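Local coordinates for putative curved DNA-binding protein (Chaetomium thermophilum var. thermophilum DSM 1495, PDB 4IPA) that is a methionine-aminopeptidase-like Arx1 protein that probably acts in ribosome biogenesis and may bind DNA, at residues Lys28-Ala33 and Thr357-Pro362; Lys75-Gly80 and Ala122-Tyr127; Ala206-Ile211 and Thr372-Glu377. All blocks are in the same frame, centred on the assembly; numbering follows the deposited sequence.

Contact 1: residues Lys28-Ala33 and Thr357-Pro362; sequences KYKTAA and TRIGGP
The ring of Tyr29 and the CD1 methyl of Ile359 approach each other obliquely, and the nearer touch is made below the ring by Tyr29 CB, which lies 4.1 Å from Ile359 CG2 and 4.2 Å from Ile359 CD1. Beyond this point the ring leads away from residues 357-362 and meets the ring of Tyr127, the two planes inclined at about 55°. Ile359 lays its other branch against the helix: with CG2 anti to the backbone N, that methyl sits against the turn from Tyr29 to Ala33, 3.8 Å from Ala33 CB and equally close to Lys30 CA. Ala33 CB also presses on the backbone, 3.1 Å from Ile359 O and 3.6 Å from Gly360 CA. A side chain at Gly360 would point at the helix and run into the Ala33 methyl, so the glycine lets the chain pass this close. On the outer side, where the apolar packing ends, Lys30 bends at chi2 (78°), and its NZ gives a hydrogen bond to a water (3.1 Å) that in turn donates to Arg358 O. Helix 23-46 thus packs on the edge strand 355-360 where the chain turns a corner, and Ile359 and Gly360, both facing Thr348 of the neighbouring strand, form a classic beta bulge in the five-stranded antiparallel sheet of this M24-type fold.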
ATOM      1  N   LYS A  28       8.134  16.059  -7.646  1.00 17.86           N
ATOM      2  CA  LYS A  28       8.035  14.845  -8.450  1.00 20.43           C
ATOM      3  C   LYS A  28       7.192  13.786  -7.743  1.00 21.54           C
ATOM      4  O   LYS A  28       6.355  13.144  -8.367  1.00 19.06           O
ATOM      5  CB  LYS A  28       9.433  14.316  -8.804  1.00 23.34           C
ATOM      6  CG  LYS A  28      10.136  15.152  -9.880  1.00 21.17           C
ATOM      7  CD  LYS A  28      11.628  14.852  -9.992  1.00 23.57           C
ATOM      8  CE  LYS A  28      12.243  15.652 -11.148  1.00 25.82           C
ATOM      9  NZ  LYS A  28      13.734  15.609 -11.149  1.00 25.69           N
ATOM     10  N   TYR A  29       7.420  13.607  -6.442  1.00 20.99           N
ATOM     11  CA  TYR A  29       6.529  12.795  -5.625  1.00 18.27           C
ATOM     12  C   TYR A  29       5.106  13.304  -5.769  1.00 19.70           C
ATOM     13  O   TYR A  29       4.184  12.528  -5.982  1.00 18.87           O
ATOM     14  CB  TYR A  29       6.935  12.849  -4.159  1.00 17.01           C
ATOM     15  CG  TYR A  29       7.994  11.857  -3.765  1.00 17.21           C
ATOM     16  CD1 TYR A  29       7.737  10.495  -3.796  1.00 16.42           C
ATOM     17  CD2 TYR A  29       9.237  12.277  -3.331  1.00 17.32           C
ATOM     18  CE1 TYR A  29       8.689   9.593  -3.427  1.00 16.52           C
ATOM     19  CE2 TYR A  29      10.205  11.370  -2.956  1.00 17.02           C
ATOM     20  CZ  TYR A  29       9.919  10.033  -3.013  1.00 15.38           C
ATOM     21  OH  TYR A  29      10.862   9.126  -2.642  1.00 20.35           O
ATOM     22  N   LYS A  30       4.927  14.617  -5.670  1.00 19.13           N
ATOM     23  CA  LYS A  30       3.581  15.188  -5.752  1.00 19.24           C
ATOM     24  C   LYS A  30       2.919  14.973  -7.117  1.00 21.92           C
ATOM     25  O   LYS A  30       1.711  14.749  -7.202  1.00 22.92           O
ATOM     26  CB  LYS A  30       3.582  16.679  -5.398  1.00 22.22           C
ATOM     27  CG  LYS A  30       2.208  17.330  -5.495  1.00 24.05           C
ATOM     28  CD  LYS A  30       1.362  16.989  -4.274  1.00 28.54           C
ATOM     29  CE  LYS A  30      -0.071  17.459  -4.437  1.00 25.52           C
ATOM     30  NZ  LYS A  30      -0.948  16.809  -3.433  1.00 33.37           N
ATOM     31  N   THR A  31       3.700  15.053  -8.189  1.00 19.34           N
ATOM     32  CA  THR A  31       3.149  14.797  -9.511  1.00 20.47           C
ATOM     33  C   THR A  31       2.682  13.348  -9.588  1.00 23.79           C
ATOM     34  O   THR A  31       1.620  13.052 -10.129  1.00 20.61           O
ATOM     35  CB  THR A  31       4.189  15.010 -10.622  1.00 27.86           C
ATOM     36  OG1 THR A  31       4.799  16.291 -10.481  1.00 25.57           O
ATOM     37  CG2 THR A  31       3.508  14.926 -11.976  1.00 26.27           C
ATOM     38  N   ALA A  32       3.504  12.447  -9.056  1.00 19.40           N
ATOM     39  CA  ALA A  32       3.148  11.040  -8.977  1.00 23.39           C
ATOM     40  C   ALA A  32       1.868  10.805  -8.168  1.00 18.90           C
ATOM     41  O   ALA A  32       1.027  10.020  -8.567  1.00 21.56           O
ATOM     42  CB  ALA A  32       4.302  10.236  -8.395  1.00 19.32           C
ATOM     43  N   ALA A  33       1.740  11.483  -7.032  1.00 18.18           N
ATOM     44  CA  ALA A  33       0.578  11.344  -6.165  1.00 20.20           C
ATOM     45  C   ALA A  33      -0.709  11.784  -6.854  1.00 21.80           C
ATOM     46  O   ALA A  33      -1.725  11.115  -6.763  1.00 24.21           O
ATOM     47  CB  ALA A  33       0.779  12.142  -4.890  1.00 19.11           C
ATOM     48  N   THR A 357       3.082  15.120   6.057  1.00 24.73           N
ATOM     49  CA  THR A 357       2.167  15.445   4.962  1.00 23.83           C
ATOM     50  C   THR A 357       1.828  14.204   4.136  1.00 22.87           C
ATOM     51  O   THR A 357       2.721  13.430   3.749  1.00 21.00           O
ATOM     52  CB  THR A 357       2.819  16.459   3.991  1.00 26.34           C
ATOM     53  OG1 THR A 357       3.288  17.587   4.727  1.00 36.46           O
ATOM     54  CG2 THR A 357       1.811  16.937   2.942  1.00 23.74           C
ATOM     55  N   ARG A 358       0.545  14.023   3.842  1.00 22.37           N
ATOM     56  CA  ARG A 358       0.115  12.913   2.992  1.00 21.65           C
ATOM     57  C   ARG A 358       0.248  13.329   1.529  1.00 23.76           C
ATOM     58  O   ARG A 358      -0.638  13.974   0.982  1.00 28.93           O
ATOM     59  CB  ARG A 358      -1.334  12.511   3.291  1.00 19.80           C
ATOM     60  CG  ARG A 358      -1.637  12.282   4.769  1.00 19.99           C
ATOM     61  CD  ARG A 358      -3.081  11.765   5.012  1.00 24.55           C
ATOM     62  NE  ARG A 358      -3.548  12.140   6.352  1.00 22.83           N
ATOM     63  CZ  ARG A 358      -4.166  11.334   7.210  1.00 25.83           C
ATOM     64  NH1 ARG A 358      -4.416  10.073   6.888  1.00 24.82           N
ATOM     65  NH2 ARG A 358      -4.550  11.797   8.400  1.00 27.35           N
ATOM     66  N   ILE A 359       1.366  12.987   0.903  1.00 20.87           N
ATOM     67  CA  ILE A 359       1.579  13.365  -0.487  1.00 23.78           C
ATOM     68  C   ILE A 359       0.515  12.709  -1.355  1.00 21.81           C
ATOM     69  O   ILE A 359      -0.088  13.343  -2.219  1.00 22.12           O
ATOM     70  CB  ILE A 359       2.948  12.882  -0.987  1.00 22.33           C
ATOM     71  CG1 ILE A 359       4.037  13.204   0.036  1.00 25.87           C
ATOM     72  CG2 ILE A 359       3.268  13.472  -2.349  1.00 21.08           C
ATOM     73  CD1 ILE A 359       5.386  12.565  -0.310  1.00 28.41           C
ATOM     74  N   GLY A 360       0.305  11.422  -1.108  1.00 20.75           N
ATOM     75  CA  GLY A 360      -0.575  10.608  -1.924  1.00 25.51           C
ATOM     76  C   GLY A 360      -1.185   9.479  -1.123  1.00 22.92           C
ATOM     77  O   GLY A 360      -0.491   8.700  -0.456  1.00 18.91           O
ATOM     78  N   GLY A 361      -2.505   9.397  -1.169  1.00 17.36           N
ATOM     79  CA  GLY A 361      -3.191   8.354  -0.454  1.00 19.93           C
ATOM     80  C   GLY A 361      -4.634   8.327  -0.859  1.00 21.24           C
ATOM     81  O   GLY A 361      -5.055   9.081  -1.738  1.00 20.99           O
ATOM     82  N   PRO A 362      -5.401   7.460  -0.202  1.00 21.39           N
ATOM     83  CA  PRO A 362      -6.841   7.274  -0.399  1.00 20.21           C
ATOM     84  C   PRO A 362      -7.606   8.500   0.076  1.00 26.21           C
ATOM     85  O   PRO A 362      -7.099   9.257   0.918  1.00 21.81           O
ATOM     86  CB  PRO A 362      -7.160   6.080   0.503  1.00 17.35           C
ATOM     87  CG  PRO A 362      -6.119   6.184   1.606  1.00 19.98           C
ATOM     88  CD  PRO A 362      -4.873   6.622   0.888  1.00 18.56           C
TER
HETATM   89  O   HOH W   1      -0.142  16.543  -0.418  1.00 33.42           O

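Contact 2: residues Lys75-Gly80 and Ala122-Tyr127; sequences KKTNKG and AQIDGY
Gln123 folds its side chain back across the backbone of Lys79 and Gly80. Its CG stands anti to the backbone N, and a bend at chi2 (-82°) then turns the amide so that its two ends do different things. OE1 reaches into the turn that follows and accepts Gly126 N at 2.7 Å, the donor lying above the amide plane by 37°. NE2 is laid over the peptide of the opposite strand, 3.2 Å from Gly80 N; both are donors, so this is close packing and not a bond. Gln123 CB is tight as well, 3.0 Å from Gly80 O, and a side chain at Gly80 would come close to the amide nitrogen.

Beneath this the strands run antiparallel. Gly80 N donates to Gln123 O at 2.9 Å, and Asp125 N to Asn78 O at 2.8 Å, while Lys79 and Ile124 form the non-hydrogen-bonded pair between them. Lys79 places CG over its own backbone (chi1 68°), and the extended chain beyond it carries NZ away to the carbonyls of Leu68 and Val71.

Thr77 meets Asp125 nearly perpendicularly, Thr77 CG2 resting 4.2 Å from Asp125 CB. The carboxylate divides its work: OD1 accepts from a water that Asn78 N reaches in turn, and OD2 pairs with the ammonium of Lys28, on helix 23-46, in a salt bridge. Together with the Gln123 amide, these bonds brace the type I' turn from Ile124 to Tyr127, where a CB on Gly126 would be jammed against the preceding carbonyl oxygen. The chemistry implies a hairpin end whose exposed side is held by polar bonds, where Lys28 and the water would probably stabilise the negative charge of Asp125.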
ATOM      1  N   LYS A  75      11.961  16.565 -22.564  1.00 66.77           N
ATOM      2  CA  LYS A  75      13.155  15.835 -22.144  1.00 72.03           C
ATOM      3  C   LYS A  75      12.953  14.324 -22.010  1.00 68.74           C
ATOM      4  O   LYS A  75      11.884  13.780 -22.321  1.00 66.30           O
ATOM      5  CB  LYS A  75      13.717  16.404 -20.830  1.00 75.64           C
ATOM      6  CG  LYS A  75      14.114  17.876 -20.898  1.00 73.51           C
ATOM      7  CD  LYS A  75      15.073  18.247 -19.775  1.00 76.21           C
ATOM      8  CE  LYS A  75      15.677  19.627 -20.008  1.00 78.80           C
ATOM      9  NZ  LYS A  75      16.746  19.953 -19.024  1.00 67.16           N
ATOM     10  N   LYS A  76      14.010  13.665 -21.550  1.00 64.65           N
ATOM     11  CA  LYS A  76      14.027  12.223 -21.364  1.00 64.22           C
ATOM     12  C   LYS A  76      13.834  11.875 -19.897  1.00 52.50           C
ATOM     13  O   LYS A  76      14.547  11.032 -19.357  1.00 44.87           O
ATOM     14  CB  LYS A  76      15.362  11.652 -21.844  1.00 66.23           C
ATOM     15  CG  LYS A  76      15.343  11.109 -23.264  1.00 67.23           C
ATOM     16  CD  LYS A  76      16.760  10.813 -23.748  1.00 68.52           C
ATOM     17  CE  LYS A  76      16.762  10.202 -25.144  1.00 61.85           C
ATOM     18  NZ  LYS A  76      18.129   9.753 -25.548  1.00 54.17           N
ATOM     19  N   THR A  77      12.878  12.538 -19.253  1.00 50.53           N
ATOM     20  CA  THR A  77      12.612  12.304 -17.842  1.00 46.10           C
ATOM     21  C   THR A  77      11.953  10.941 -17.635  1.00 35.75           C
ATOM     22  O   THR A  77      10.819  10.738 -18.067  1.00 36.16           O
ATOM     23  CB  THR A  77      11.695  13.397 -17.253  1.00 50.81           C
ATOM     24  OG1 THR A  77      12.298  14.688 -17.428  1.00 50.34           O
ATOM     25  CG2 THR A  77      11.454  13.144 -15.766  1.00 41.58           C
ATOM     26  N   ASN A  78      12.669  10.017 -16.991  1.00 31.08           N
ATOM     27  CA  ASN A  78      12.123   8.700 -16.648  1.00 30.37           C
ATOM     28  C   ASN A  78      10.831   8.818 -15.855  1.00 28.43           C
ATOM     29  O   ASN A  78      10.662   9.746 -15.064  1.00 28.45           O
ATOM     30  CB  ASN A  78      13.127   7.886 -15.831  1.00 30.42           C
ATOM     31  CG  ASN A  78      14.440   7.663 -16.568  1.00 39.87           C
ATOM     32  OD1 ASN A  78      14.450   7.370 -17.770  1.00 38.28           O
ATOM     33  ND2 ASN A  78      15.558   7.812 -15.852  1.00 33.43           N
ATOM     34  N   LYS A  79       9.924   7.876 -16.068  1.00 27.07           N
ATOM     35  CA  LYS A  79       8.649   7.870 -15.368  1.00 24.22           C
ATOM     36  C   LYS A  79       7.943   6.571 -15.709  1.00 25.64           C
ATOM     37  O   LYS A  79       8.300   5.922 -16.685  1.00 24.24           O
ATOM     38  CB  LYS A  79       7.802   9.056 -15.816  1.00 22.06           C
ATOM     39  CG  LYS A  79       7.344   8.938 -17.252  1.00 25.75           C
ATOM     40  CD  LYS A  79       6.807  10.249 -17.789  1.00 28.83           C
ATOM     41  CE  LYS A  79       6.478  10.123 -19.276  1.00 25.12           C
ATOM     42  NZ  LYS A  79       5.812  11.331 -19.797  1.00 33.14           N
ATOM     43  N   GLY A  80       6.950   6.193 -14.906  1.00 19.80           N
ATOM     44  CA  GLY A  80       6.232   4.951 -15.122  1.00 22.65           C
ATOM     45  C   GLY A  80       5.376   4.559 -13.927  1.00 22.52           C
ATOM     46  O   GLY A  80       5.028   5.410 -13.108  1.00 21.43           O
ATOM     47  N   ALA A 122       2.009   5.617  -9.324  1.00 17.10           N
ATOM     48  CA  ALA A 122       2.861   6.165 -10.360  1.00 18.16           C
ATOM     49  C   ALA A 122       4.212   6.608  -9.821  1.00 21.00           C
ATOM     50  O   ALA A 122       4.437   6.692  -8.609  1.00 21.96           O
ATOM     51  CB  ALA A 122       2.181   7.344 -11.053  1.00 23.79           C
ATOM     52  N   GLN A 123       5.072   6.984 -10.759  1.00 19.70           N
ATOM     53  CA  GLN A 123       6.496   7.084 -10.544  1.00 21.89           C
ATOM     54  C   GLN A 123       7.041   8.178 -11.485  1.00 22.14           C
ATOM     55  O   GLN A 123       6.880   8.077 -12.704  1.00 21.23           O
ATOM     56  CB  GLN A 123       7.050   5.707 -10.912  1.00 21.21           C
ATOM     57  CG  GLN A 123       8.458   5.495 -10.743  1.00 17.65           C
ATOM     58  CD  GLN A 123       9.259   6.033 -11.891  1.00 22.05           C
ATOM     59  OE1 GLN A 123       9.824   7.116 -11.785  1.00 20.20           O
ATOM     60  NE2 GLN A 123       9.341   5.267 -12.996  1.00 18.19           N
ATOM     61  N   ILE A 124       7.650   9.228 -10.929  1.00 23.48           N
ATOM     62  CA  ILE A 124       8.352  10.237 -11.749  1.00 23.60           C
ATOM     63  C   ILE A 124       9.823  10.400 -11.362  1.00 21.80           C
ATOM     64  O   ILE A 124      10.132  10.786 -10.239  1.00 24.87           O
ATOM     65  CB  ILE A 124       7.694  11.647 -11.715  1.00 22.73           C
ATOM     66  CG1 ILE A 124       6.386  11.662 -12.495  1.00 23.49           C
ATOM     67  CG2 ILE A 124       8.630  12.679 -12.363  1.00 22.65           C
ATOM     68  CD1 ILE A 124       5.206  11.447 -11.645  1.00 33.10           C
ATOM     69  N   ASP A 125      10.710  10.133 -12.316  1.00 23.34           N
ATOM     70  CA  ASP A 125      12.157  10.227 -12.138  1.00 21.51           C
ATOM     71  C   ASP A 125      12.638   9.420 -10.944  1.00 22.85           C
ATOM     72  O   ASP A 125      13.552   9.832 -10.231  1.00 22.10           O
ATOM     73  CB  ASP A 125      12.622  11.681 -12.032  1.00 23.79           C
ATOM     74  CG  ASP A 125      14.151  11.819 -12.102  1.00 27.47           C
ATOM     75  OD1 ASP A 125      14.800  11.042 -12.833  1.00 27.57           O
ATOM     76  OD2 ASP A 125      14.707  12.715 -11.430  1.00 28.05           O
ATOM     77  N   GLY A 126      12.005   8.269 -10.732  1.00 22.22           N
ATOM     78  CA  GLY A 126      12.406   7.340  -9.695  1.00 17.38           C
ATOM     79  C   GLY A 126      11.761   7.628  -8.357  1.00 17.77           C
ATOM     80  O   GLY A 126      12.059   6.963  -7.374  1.00 14.51           O
ATOM     81  N   TYR A 127      10.878   8.620  -8.315  1.00 18.07           N
ATOM     82  CA  TYR A 127      10.164   8.942  -7.080  1.00 16.65           C
ATOM     83  C   TYR A 127       8.705   8.496  -7.181  1.00 20.03           C
ATOM     84  O   TYR A 127       7.894   9.092  -7.905  1.00 17.56           O
ATOM     85  CB  TYR A 127      10.301  10.437  -6.730  1.00 18.96           C
ATOM     86  CG  TYR A 127      11.764  10.861  -6.640  1.00 19.32           C
ATOM     87  CD1 TYR A 127      12.566  10.422  -5.594  1.00 16.73           C
ATOM     88  CD2 TYR A 127      12.347  11.648  -7.626  1.00 18.52           C
ATOM     89  CE1 TYR A 127      13.902  10.779  -5.508  1.00 19.91           C
ATOM     90  CE2 TYR A 127      13.698  12.013  -7.555  1.00 18.66           C
ATOM     91  CZ  TYR A 127      14.464  11.575  -6.495  1.00 22.56           C
ATOM     92  OH  TYR A 127      15.797  11.916  -6.411  1.00 26.07           O
TER
HETATM   93  O   HOH W   2      14.823  11.148 -15.568  1.00 40.35           O

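Contact 3: residues Ala206-Ile211 and Thr372-Glu377; sequences AYDCNI and TDKKIE
Tyr207 and Lys374 lie alongside one another, pointing opposite ways, ring carbon CD1 lying 3.8 Å from Lys374 CB. The Tyr207 side chain runs roughly perpendicular to that of Ile376, with CE2 3.9 Å from Ile376 CG1, and Ala206 CB closes on that CG1 from 4.0 Å, making a compact apolar patch; Val203 and Leu155 line its surroundings. Packing gives way to water at the phenol oxygen. Two waters sit there: one, in the ring plane at its edge, donates to Lys374 O, while the other accepts from Ile376 N at 3.0 Å.

The solvent side is ionic. Lys374 runs extended beyond CG along the backbone of Ala206 and Tyr207, bringing NZ across the exposed carboxylate of Asp208 to form a salt bridge with OD2, modelled so short (2.5 Å) that its exact length is doubtful; a second ion pair, to Asp152, is long and weak. A methionine in its place would probably leave the Asp208 carboxylate without its positive mate across the contact.

Thr372 OG1, hydrogen-bonded to Asp152, also accepts Lys374 N in an ST turn. Asp208, with positive phi, is the C-prime residue of the Schellman motif ending helix 193-205, so the C-terminal loop is fastened over a helix terminus.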
ATOM      1  N   ALA A 206     -10.255  -2.944  19.921  1.00 22.55           N
ATOM      2  CA  ALA A 206     -11.424  -2.177  20.357  1.00 24.41           C
ATOM      3  C   ALA A 206     -12.590  -2.444  19.418  1.00 22.64           C
ATOM      4  O   ALA A 206     -13.748  -2.177  19.730  1.00 23.46           O
ATOM      5  CB  ALA A 206     -11.109  -0.688  20.420  1.00 20.31           C
ATOM      6  N   TYR A 207     -12.276  -2.986  18.253  1.00 23.24           N
ATOM      7  CA  TYR A 207     -13.297  -3.266  17.273  1.00 20.78           C
ATOM      8  C   TYR A 207     -13.388  -4.773  17.043  1.00 24.06           C
ATOM      9  O   TYR A 207     -13.989  -5.225  16.069  1.00 17.54           O
ATOM     10  CB  TYR A 207     -13.002  -2.522  15.973  1.00 20.20           C
ATOM     11  CG  TYR A 207     -13.221  -1.019  16.065  1.00 24.01           C
ATOM     12  CD1 TYR A 207     -14.499  -0.481  16.002  1.00 20.49           C
ATOM     13  CD2 TYR A 207     -12.147  -0.140  16.209  1.00 20.73           C
ATOM     14  CE1 TYR A 207     -14.703   0.886  16.072  1.00 20.60           C
ATOM     15  CE2 TYR A 207     -12.343   1.227  16.292  1.00 17.64           C
ATOM     16  CZ  TYR A 207     -13.620   1.734  16.226  1.00 22.98           C
ATOM     17  OH  TYR A 207     -13.830   3.091  16.308  1.00 22.69           O
ATOM     18  N   ASP A 208     -12.796  -5.541  17.956  1.00 19.72           N
ATOM     19  CA  ASP A 208     -12.723  -6.993  17.808  1.00 23.39           C
ATOM     20  C   ASP A 208     -12.148  -7.428  16.448  1.00 21.06           C
ATOM     21  O   ASP A 208     -12.526  -8.463  15.887  1.00 18.17           O
ATOM     22  CB  ASP A 208     -14.095  -7.644  18.069  1.00 23.92           C
ATOM     23  CG  ASP A 208     -14.558  -7.472  19.518  1.00 25.80           C
ATOM     24  OD1 ASP A 208     -13.719  -7.174  20.390  1.00 30.27           O
ATOM     25  OD2 ASP A 208     -15.760  -7.645  19.789  1.00 33.22           O
ATOM     26  N   CYS A 209     -11.225  -6.635  15.921  1.00 18.69           N
ATOM     27  CA  CYS A 209     -10.496  -7.043  14.727  1.00 19.79           C
ATOM     28  C   CYS A 209      -9.037  -7.299  15.068  1.00 21.40           C
ATOM     29  O   CYS A 209      -8.603  -7.029  16.188  1.00 16.82           O
ATOM     30  CB  CYS A 209     -10.602  -5.974  13.660  1.00 18.50           C
ATOM     31  SG  CYS A 209     -12.258  -5.852  13.031  1.00 23.02           S
ATOM     32  N   ASN A 210      -8.286  -7.832  14.110  1.00 17.38           N
ATOM     33  CA  ASN A 210      -6.863  -8.042  14.330  1.00 19.39           C
ATOM     34  C   ASN A 210      -6.001  -7.381  13.252  1.00 21.20           C
ATOM     35  O   ASN A 210      -6.397  -7.302  12.079  1.00 16.86           O
ATOM     36  CB  ASN A 210      -6.553  -9.532  14.419  1.00 20.57           C
ATOM     37  CG  ASN A 210      -7.017 -10.141  15.720  1.00 20.24           C
ATOM     38  OD1 ASN A 210      -6.452  -9.858  16.767  1.00 24.83           O
ATOM     39  ND2 ASN A 210      -8.039 -10.999  15.659  1.00 16.36           N
ATOM     40  N   ILE A 211      -4.820  -6.921  13.650  1.00 18.65           N
ATOM     41  CA  ILE A 211      -3.861  -6.377  12.691  1.00 16.50           C
ATOM     42  C   ILE A 211      -3.348  -7.516  11.834  1.00 17.35           C
ATOM     43  O   ILE A 211      -3.038  -8.590  12.348  1.00 18.24           O
ATOM     44  CB  ILE A 211      -2.648  -5.706  13.401  1.00 19.20           C
ATOM     45  CG1 ILE A 211      -3.100  -4.487  14.202  1.00 13.41           C
ATOM     46  CG2 ILE A 211      -1.588  -5.278  12.377  1.00 18.91           C
ATOM     47  CD1 ILE A 211      -3.679  -3.429  13.351  1.00 15.94           C
ATOM     48  N   THR A 372     -21.899   1.385  14.294  1.00 25.94           N
ATOM     49  CA  THR A 372     -21.490   0.374  15.259  1.00 27.30           C
ATOM     50  C   THR A 372     -21.551   0.935  16.669  1.00 29.61           C
ATOM     51  O   THR A 372     -21.515   2.151  16.858  1.00 28.96           O
ATOM     52  CB  THR A 372     -20.056  -0.153  14.984  1.00 23.92           C
ATOM     53  OG1 THR A 372     -19.690  -1.060  16.021  1.00 26.89           O
ATOM     54  CG2 THR A 372     -19.038   0.992  14.980  1.00 25.29           C
ATOM     55  N   ASP A 373     -21.630   0.045  17.654  1.00 30.00           N
ATOM     56  CA  ASP A 373     -21.603   0.460  19.048  1.00 36.78           C
ATOM     57  C   ASP A 373     -20.174   0.507  19.563  1.00 33.99           C
ATOM     58  O   ASP A 373     -19.890   1.169  20.560  1.00 33.92           O
ATOM     59  CB  ASP A 373     -22.461  -0.468  19.914  1.00 36.17           C
ATOM     60  CG  ASP A 373     -23.938  -0.367  19.581  1.00 45.57           C
ATOM     61  OD1 ASP A 373     -24.398   0.758  19.259  1.00 45.05           O
ATOM     62  OD2 ASP A 373     -24.636  -1.408  19.625  1.00 50.18           O
ATOM     63  N   LYS A 374     -19.273  -0.187  18.876  1.00 26.27           N
ATOM     64  CA  LYS A 374     -17.888  -0.251  19.327  1.00 28.88           C
ATOM     65  C   LYS A 374     -17.161   1.089  19.217  1.00 29.94           C
ATOM     66  O   LYS A 374     -17.459   1.923  18.355  1.00 29.40           O
ATOM     67  CB  LYS A 374     -17.136  -1.369  18.616  1.00 28.04           C
ATOM     68  CG  LYS A 374     -17.937  -2.650  18.633  1.00 29.72           C
ATOM     69  CD  LYS A 374     -17.088  -3.883  18.497  1.00 29.06           C
ATOM     70  CE  LYS A 374     -17.997  -5.096  18.635  1.00 34.00           C
ATOM     71  NZ  LYS A 374     -17.314  -6.374  18.304  1.00 42.42           N
ATOM     72  N   LYS A 375     -16.216   1.287  20.127  1.00 30.46           N
ATOM     73  CA  LYS A 375     -15.530   2.554  20.265  1.00 33.91           C
ATOM     74  C   LYS A 375     -14.194   2.300  20.941  1.00 32.42           C
ATOM     75  O   LYS A 375     -14.075   1.405  21.781  1.00 29.42           O
ATOM     76  CB  LYS A 375     -16.372   3.502  21.123  1.00 37.73           C
ATOM     77  CG  LYS A 375     -16.022   4.967  20.956  1.00 46.08           C
ATOM     78  CD  LYS A 375     -16.923   5.864  21.798  1.00 55.33           C
ATOM     79  CE  LYS A 375     -16.658   7.337  21.483  1.00 62.49           C
ATOM     80  NZ  LYS A 375     -17.441   8.257  22.360  1.00 76.58           N
ATOM     81  N   ILE A 376     -13.184   3.075  20.568  1.00 32.58           N
ATOM     82  CA  ILE A 376     -11.918   3.028  21.283  1.00 30.40           C
ATOM     83  C   ILE A 376     -12.079   3.725  22.621  1.00 31.50           C
ATOM     84  O   ILE A 376     -12.537   4.867  22.678  1.00 29.72           O
ATOM     85  CB  ILE A 376     -10.816   3.752  20.530  1.00 28.60           C
ATOM     86  CG1 ILE A 376     -10.553   3.064  19.187  1.00 30.65           C
ATOM     87  CG2 ILE A 376      -9.559   3.816  21.392  1.00 25.78           C
ATOM     88  CD1 ILE A 376      -9.560   3.796  18.324  1.00 23.35           C
ATOM     89  N   GLU A 377     -11.684   3.052  23.696  1.00 32.69           N
ATOM     90  CA  GLU A 377     -11.818   3.638  25.022  1.00 35.00           C
ATOM     91  C   GLU A 377     -10.484   3.808  25.746  1.00 37.11           C
ATOM     92  O   GLU A 377     -10.393   4.556  26.713  1.00 38.54           O
ATOM     93  CB  GLU A 377     -12.817   2.833  25.855  1.00 36.88           C
ATOM     94  CG  GLU A 377     -14.247   3.043  25.363  1.00 38.84           C
ATOM     95  CD  GLU A 377     -15.244   2.073  25.960  1.00 49.25           C
ATOM     96  OE1 GLU A 377     -14.840   1.201  26.759  1.00 57.15           O
ATOM     97  OE2 GLU A 377     -16.442   2.189  25.623  1.00 60.34           O
TER
HETATM   98  O   HOH W   3     -13.073   5.003  18.296  1.00 28.22           O
HETATM   99  O   HOH W   4     -16.151   3.954  16.436  1.00 31.11           O

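From the N terminus, helix 23-46 supplies the first half of contact 1, which stays unclosed until residues 357-362. Within that long loop, contact 2 opens at 75-80 and closes at 122-127, a short nested loop in the three-stranded sheet. Contact 3 opens later, at 206-211, and closes at 372-377, beyond the end of contact 1, so these two cross, whereas contacts 2 and 3 follow in series. Contacts 1 and 2 touch through helix 23-46, whose Ala32 packs on Ala122 and Ile124, and the helix thereby joins both sheets. Contact 3 lies across the chain's centre from contact 2, about 41 Å between centres, but shares the five-stranded sheet with contact 1.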